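Local coordinates for protein adenylyltransferase VopS (Vibrio parahaemolyticus, PDB 3LET), which transfers AMP from ATP to a threonine of the host Rho GTPases RhoA, Rac and Cdc42, blocking their downstream signalling and inhibiting actin assembly, at residues H130-A133 and A134-I138; D260-L263 and G264-L267. All blocks are in the same frame, centred on the assembly; numbering follows the deposited sequence.

Both contacts span about two turns of alpha-helix, contact 1 near the C-terminal end of helix 113-139 and contact 2 at the start of helix 260-274; their centres lie about 18 Å apart and their nearest atoms about 5 Å. Each is partly buried, with one side against helix 238-255, and Tyr274 of contact 2's helix touches Ala134, Gln135 and Ile138 of contact 1. They differ in how the i to i+4 ladder is kept. In 130-138 three successive backbone bonds run unbroken, and a water links Lys132 O to Gln135 OE1. In 260-267 two waters stand between the first carbonyls and the amides four residues on, and direct i to i+4 bonding follows, beside a leucine pair.

Contact 1 of 2, residues H130-A133 and A134-I138; sequences HLKA and AQRHI
His130 opens this part of helix 113-139 by accepting Ala134 N on its O at 3.3 Å, the longest of three successive i to i+4 bonds. Leu131 O takes Gln135 N at 2.9 Å, with an N-H...O angle of 152°. Lys132 carries most of the side-chain contact. Its O accepts Arg136 N at 2.9 Å and also a proton from a water 3.0 Å away; that water donates its other proton to Gln135 OE1 at 2.8 Å, tying the amide to the backbone. Gln135 NE2 is held by Glu139 one turn on. Arg136 has CG anti to its carbonyl carbon (chi1 -67°), which turns the extended chain back along the helix: Lys132 O lies over one face of the guanidinium, toward its rim, and NH2 reaches Lys132 CB at 3.6 Å. Lys132 NZ stays 5.9 Å from Arg136 NH2, consistent with like charges kept apart. Ala133 completes this exposed side, its CA 3.7 Å from Arg136 NH1. On the inner side, Leu131 packs on Leu82 and Ile86 of helix 77-86 and on Met244 of helix 238-255, while Ala134, Gln135 and Ile138 meet Tyr274 of helix 260-274.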
loop_
_atom_site.group_PDB
_atom_site.type_symbol
_atom_site.label_atom_id
_atom_site.label_comp_id
_atom_site.label_asym_id
_atom_site.label_seq_id
_atom_site.Cartn_x
_atom_site.Cartn_y
_atom_site.Cartn_z
ATOM N N HIS A 130 -10.366 0.075 -7.337
ATOM C CA HIS A 130 -10.081 1.240 -6.479
ATOM C C HIS A 130 -8.667 1.725 -6.666
ATOM O O HIS A 130 -8.412 2.930 -6.655
ATOM C CB HIS A 130 -10.355 0.885 -5.017
ATOM C CG HIS A 130 -11.797 0.563 -4.756
ATOM N ND1 HIS A 130 -12.216 -0.217 -3.701
ATOM C CD2 HIS A 130 -12.914 0.898 -5.449
ATOM C CE1 HIS A 130 -13.537 -0.327 -3.739
ATOM N NE2 HIS A 130 -13.982 0.335 -4.790
ATOM N N LEU A 131 -7.738 0.793 -6.841
ATOM C CA LEU A 131 -6.350 1.186 -7.084
ATOM C C LEU A 131 -6.293 1.881 -8.431
ATOM O O LEU A 131 -5.570 2.859 -8.619
ATOM C CB LEU A 131 -5.439 -0.033 -7.121
ATOM C CG LEU A 131 -5.475 -0.813 -5.799
ATOM C CD1 LEU A 131 -4.518 -1.995 -5.843
ATOM C CD2 LEU A 131 -5.132 0.076 -4.619
ATOM N N LYS A 132 -7.024 1.354 -9.406
ATOM C CA LYS A 132 -6.939 1.928 -10.746
ATOM C C LYS A 132 -7.586 3.294 -10.791
ATOM O O LYS A 132 -7.200 4.122 -11.599
ATOM C CB LYS A 132 -7.612 1.018 -11.783
ATOM C CG LYS A 132 -6.717 -0.180 -12.101
ATOM C CD LYS A 132 -7.210 -0.915 -13.327
ATOM C CE LYS A 132 -6.143 -1.817 -13.890
ATOM N NZ LYS A 132 -6.624 -2.519 -15.113
ATOM N N ALA A 133 -8.600 3.516 -9.961
ATOM C CA ALA A 133 -9.264 4.821 -9.957
ATOM C C ALA A 133 -8.261 5.861 -9.442
ATOM O O ALA A 133 -8.167 6.963 -9.988
ATOM C CB ALA A 133 -10.518 4.796 -9.093
ATOM N N ALA A 134 -7.492 5.508 -8.408
ATOM C CA ALA A 134 -6.505 6.463 -7.874
ATOM C C ALA A 134 -5.416 6.659 -8.914
ATOM O O ALA A 134 -4.945 7.773 -9.136
ATOM C CB ALA A 134 -5.902 5.964 -6.557
ATOM N N GLN A 135 -5.019 5.571 -9.568
ATOM C CA GLN A 135 -3.932 5.600 -10.519
ATOM C C GLN A 135 -4.268 6.514 -11.723
ATOM O O GLN A 135 -3.407 7.257 -12.197
ATOM C CB GLN A 135 -3.659 4.186 -11.038
ATOM C CG GLN A 135 -2.446 4.092 -11.933
ATOM C CD GLN A 135 -2.244 2.677 -12.492
ATOM O OE1 GLN A 135 -3.207 1.971 -12.774
ATOM N NE2 GLN A 135 -0.990 2.277 -12.665
ATOM N N ARG A 136 -5.492 6.436 -12.226
ATOM C CA ARG A 136 -5.869 7.334 -13.353
ATOM C C ARG A 136 -5.605 8.793 -12.946
ATOM O O ARG A 136 -5.058 9.601 -13.724
ATOM C CB ARG A 136 -7.342 7.168 -13.743
ATOM C CG ARG A 136 -7.673 5.808 -14.351
ATOM C CD ARG A 136 -9.198 5.521 -14.471
ATOM N NE ARG A 136 -9.368 4.070 -14.570
ATOM C CZ ARG A 136 -10.234 3.345 -13.880
ATOM N NH1 ARG A 136 -11.110 3.915 -13.070
ATOM N NH2 ARG A 136 -10.255 2.028 -14.050
ATOM N N HIS A 137 -5.994 9.149 -11.728
ATOM C CA HIS A 137 -5.829 10.529 -11.296
ATOM C C HIS A 137 -4.345 10.886 -11.116
ATOM O O HIS A 137 -3.864 11.916 -11.597
ATOM C CB HIS A 137 -6.533 10.801 -9.978
ATOM C CG HIS A 137 -6.282 12.189 -9.475
ATOM N ND1 HIS A 137 -6.931 13.290 -9.995
ATOM C CD2 HIS A 137 -5.388 12.670 -8.579
ATOM C CE1 HIS A 137 -6.487 14.383 -9.403
ATOM N NE2 HIS A 137 -5.542 14.036 -8.544
ATOM N N ILE A 138 -3.635 10.035 -10.387
ATOM C CA ILE A 138 -2.261 10.324 -9.994
ATOM C C ILE A 138 -1.298 10.293 -11.176
ATOM O O ILE A 138 -0.535 11.227 -11.356
ATOM C CB ILE A 138 -1.812 9.389 -8.852
ATOM C CG1 ILE A 138 -2.647 9.726 -7.617
ATOM C CG2 ILE A 138 -0.329 9.577 -8.571
ATOM C CD1 ILE A 138 -2.603 8.705 -6.511
HETATM O O HOH W 1 -5.519 3.094 -13.808
#

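Contact 2 of 2, residues D260-L263 and G264-L267; sequences DKDL and GKHL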
loop_
_atom_site.group_PDB
_atom_site.type_symbol
_atom_site.label_atom_id
_atom_site.label_comp_id
_atom_site.label_asym_id
_atom_site.label_seq_id
_atom_site.Cartn_x
_atom_site.Cartn_y
_atom_site.Cartn_z
ATOM N N ASP A 260 12.628 18.161 -11.868
ATOM C CA ASP A 260 12.964 18.388 -10.471
ATOM C C ASP A 260 11.982 19.335 -9.793
ATOM O O ASP A 260 11.661 19.155 -8.619
ATOM C CB ASP A 260 14.376 18.954 -10.351
ATOM C CG ASP A 260 15.440 17.930 -10.693
ATOM O OD1 ASP A 260 15.114 16.722 -10.711
ATOM O OD2 ASP A 260 16.598 18.331 -10.939
ATOM N N LYS A 261 11.498 20.342 -10.517
ATOM C CA LYS A 261 10.632 21.325 -9.882
ATOM C C LYS A 261 9.232 20.746 -9.660
ATOM O O LYS A 261 8.430 21.305 -8.895
ATOM C CB LYS A 261 10.543 22.613 -10.715
ATOM C CG LYS A 261 9.763 22.447 -12.003
ATOM C CD LYS A 261 9.524 23.782 -12.706
ATOM C CE LYS A 261 8.606 24.693 -11.898
ATOM N NZ LYS A 261 8.398 26.010 -12.564
ATOM N N ASP A 262 8.920 19.638 -10.333
ATOM C CA ASP A 262 7.612 18.989 -10.153
ATOM C C ASP A 262 7.645 17.702 -9.306
ATOM O O ASP A 262 6.593 17.134 -9.001
ATOM C CB ASP A 262 6.990 18.622 -11.512
ATOM C CG ASP A 262 6.637 19.849 -12.365
ATOM O OD1 ASP A 262 6.406 20.943 -11.801
ATOM O OD2 ASP A 262 6.581 19.706 -13.605
ATOM N N LEU A 263 8.828 17.234 -8.949
ATOM C CA LEU A 263 8.929 15.961 -8.227
ATOM C C LEU A 263 8.167 16.022 -6.901
ATOM O O LEU A 263 7.495 15.063 -6.530
ATOM C CB LEU A 263 10.392 15.592 -7.985
ATOM C CG LEU A 263 10.618 14.335 -7.155
ATOM C CD1 LEU A 263 10.018 13.130 -7.876
ATOM C CD2 LEU A 263 12.093 14.134 -6.863
ATOM N N GLY A 264 8.276 17.129 -6.166
ATOM C CA GLY A 264 7.596 17.203 -4.885
ATOM C C GLY A 264 6.098 16.967 -5.033
ATOM O O GLY A 264 5.461 16.303 -4.220
ATOM N N LYS A 265 5.515 17.558 -6.068
ATOM C CA LYS A 265 4.080 17.416 -6.315
ATOM C C LYS A 265 3.690 15.968 -6.560
ATOM O O LYS A 265 2.645 15.513 -6.090
ATOM C CB LYS A 265 3.663 18.262 -7.528
ATOM C CG LYS A 265 3.744 19.734 -7.219
ATOM C CD LYS A 265 3.185 20.561 -8.376
ATOM C CE LYS A 265 3.954 21.848 -8.558
ATOM N NZ LYS A 265 3.386 22.880 -7.698
ATOM N N HIS A 266 4.501 15.271 -7.342
ATOM C CA HIS A 266 4.209 13.877 -7.677
ATOM C C HIS A 266 4.361 12.988 -6.454
ATOM O O HIS A 266 3.618 12.031 -6.289
ATOM C CB HIS A 266 5.129 13.375 -8.788
ATOM C CG HIS A 266 4.787 13.924 -10.135
ATOM N ND1 HIS A 266 3.807 13.368 -10.928
ATOM C CD2 HIS A 266 5.274 14.986 -10.822
ATOM C CE1 HIS A 266 3.711 14.058 -12.054
ATOM N NE2 HIS A 266 4.592 15.043 -12.019
ATOM N N LEU A 267 5.323 13.296 -5.591
ATOM C CA LEU A 267 5.451 12.521 -4.356
ATOM C C LEU A 267 4.290 12.762 -3.404
ATOM O O LEU A 267 3.750 11.832 -2.821
ATOM C CB LEU A 267 6.786 12.830 -3.671
ATOM C CG LEU A 267 7.992 12.329 -4.500
ATOM C CD1 LEU A 267 9.263 12.805 -3.792
ATOM C CD2 LEU A 267 7.992 10.784 -4.650
HETATM O O HOH W 2 9.861 19.607 -6.246
HETATM O O HOH W 3 7.182 20.098 -6.892
#
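Leu263 and Leu267 form the tight side of this contact, an i to i+4 pair in the first turns of helix 260-274, part of the Fic (Fido) fold, here in a chain modelled without strands. The two side chains cross at an angle, Leu263 CG coming within 3.9 Å of Leu267 CD1. Leu263 has CG anti to the backbone N (chi1 176°) and Leu267 has CG beside its own N (chi1 -67°), and these different settings bring the branches together. Leu267 N also donates to Leu263 O at 3.0 Å, with an N-H...O angle of 161°. Leu267 continues inward onto Ile249 and Leu253 of helix 238-255 and Leu288 of helix 281-295; its side chain is about 10 Å from that of Arg286, a probable ATP-binding residue.

The opposite character appears at the beginning of the helix, where water enters the ladder. One water lies within bonding distance of Asp260 O and accepts from Gly264 N at 2.9 Å; a second lies likewise near Lys261 O and accepts from Lys265 N at 3.1 Å. Each thus stands between a carbonyl and the amide four residues later, the places of two i to i+4 bonds. Asp262 and Lys265 pass obliquely without a salt bridge: Asp262 OD1 is 5.5 Å from Lys265 NZ, which instead hydrogen-bonds to Tyr151 O. Direct i to i+4 bonding starts at Asp262, its O receiving His266 N at 3.3 Å, a longer bond than that of the leucine pair. The buried His266 ring adds a second approach to this oxygen. Its edge is turned to the Asp262 carbonyl, and His266 CD2 lies 3.1 Å from Asp262 O.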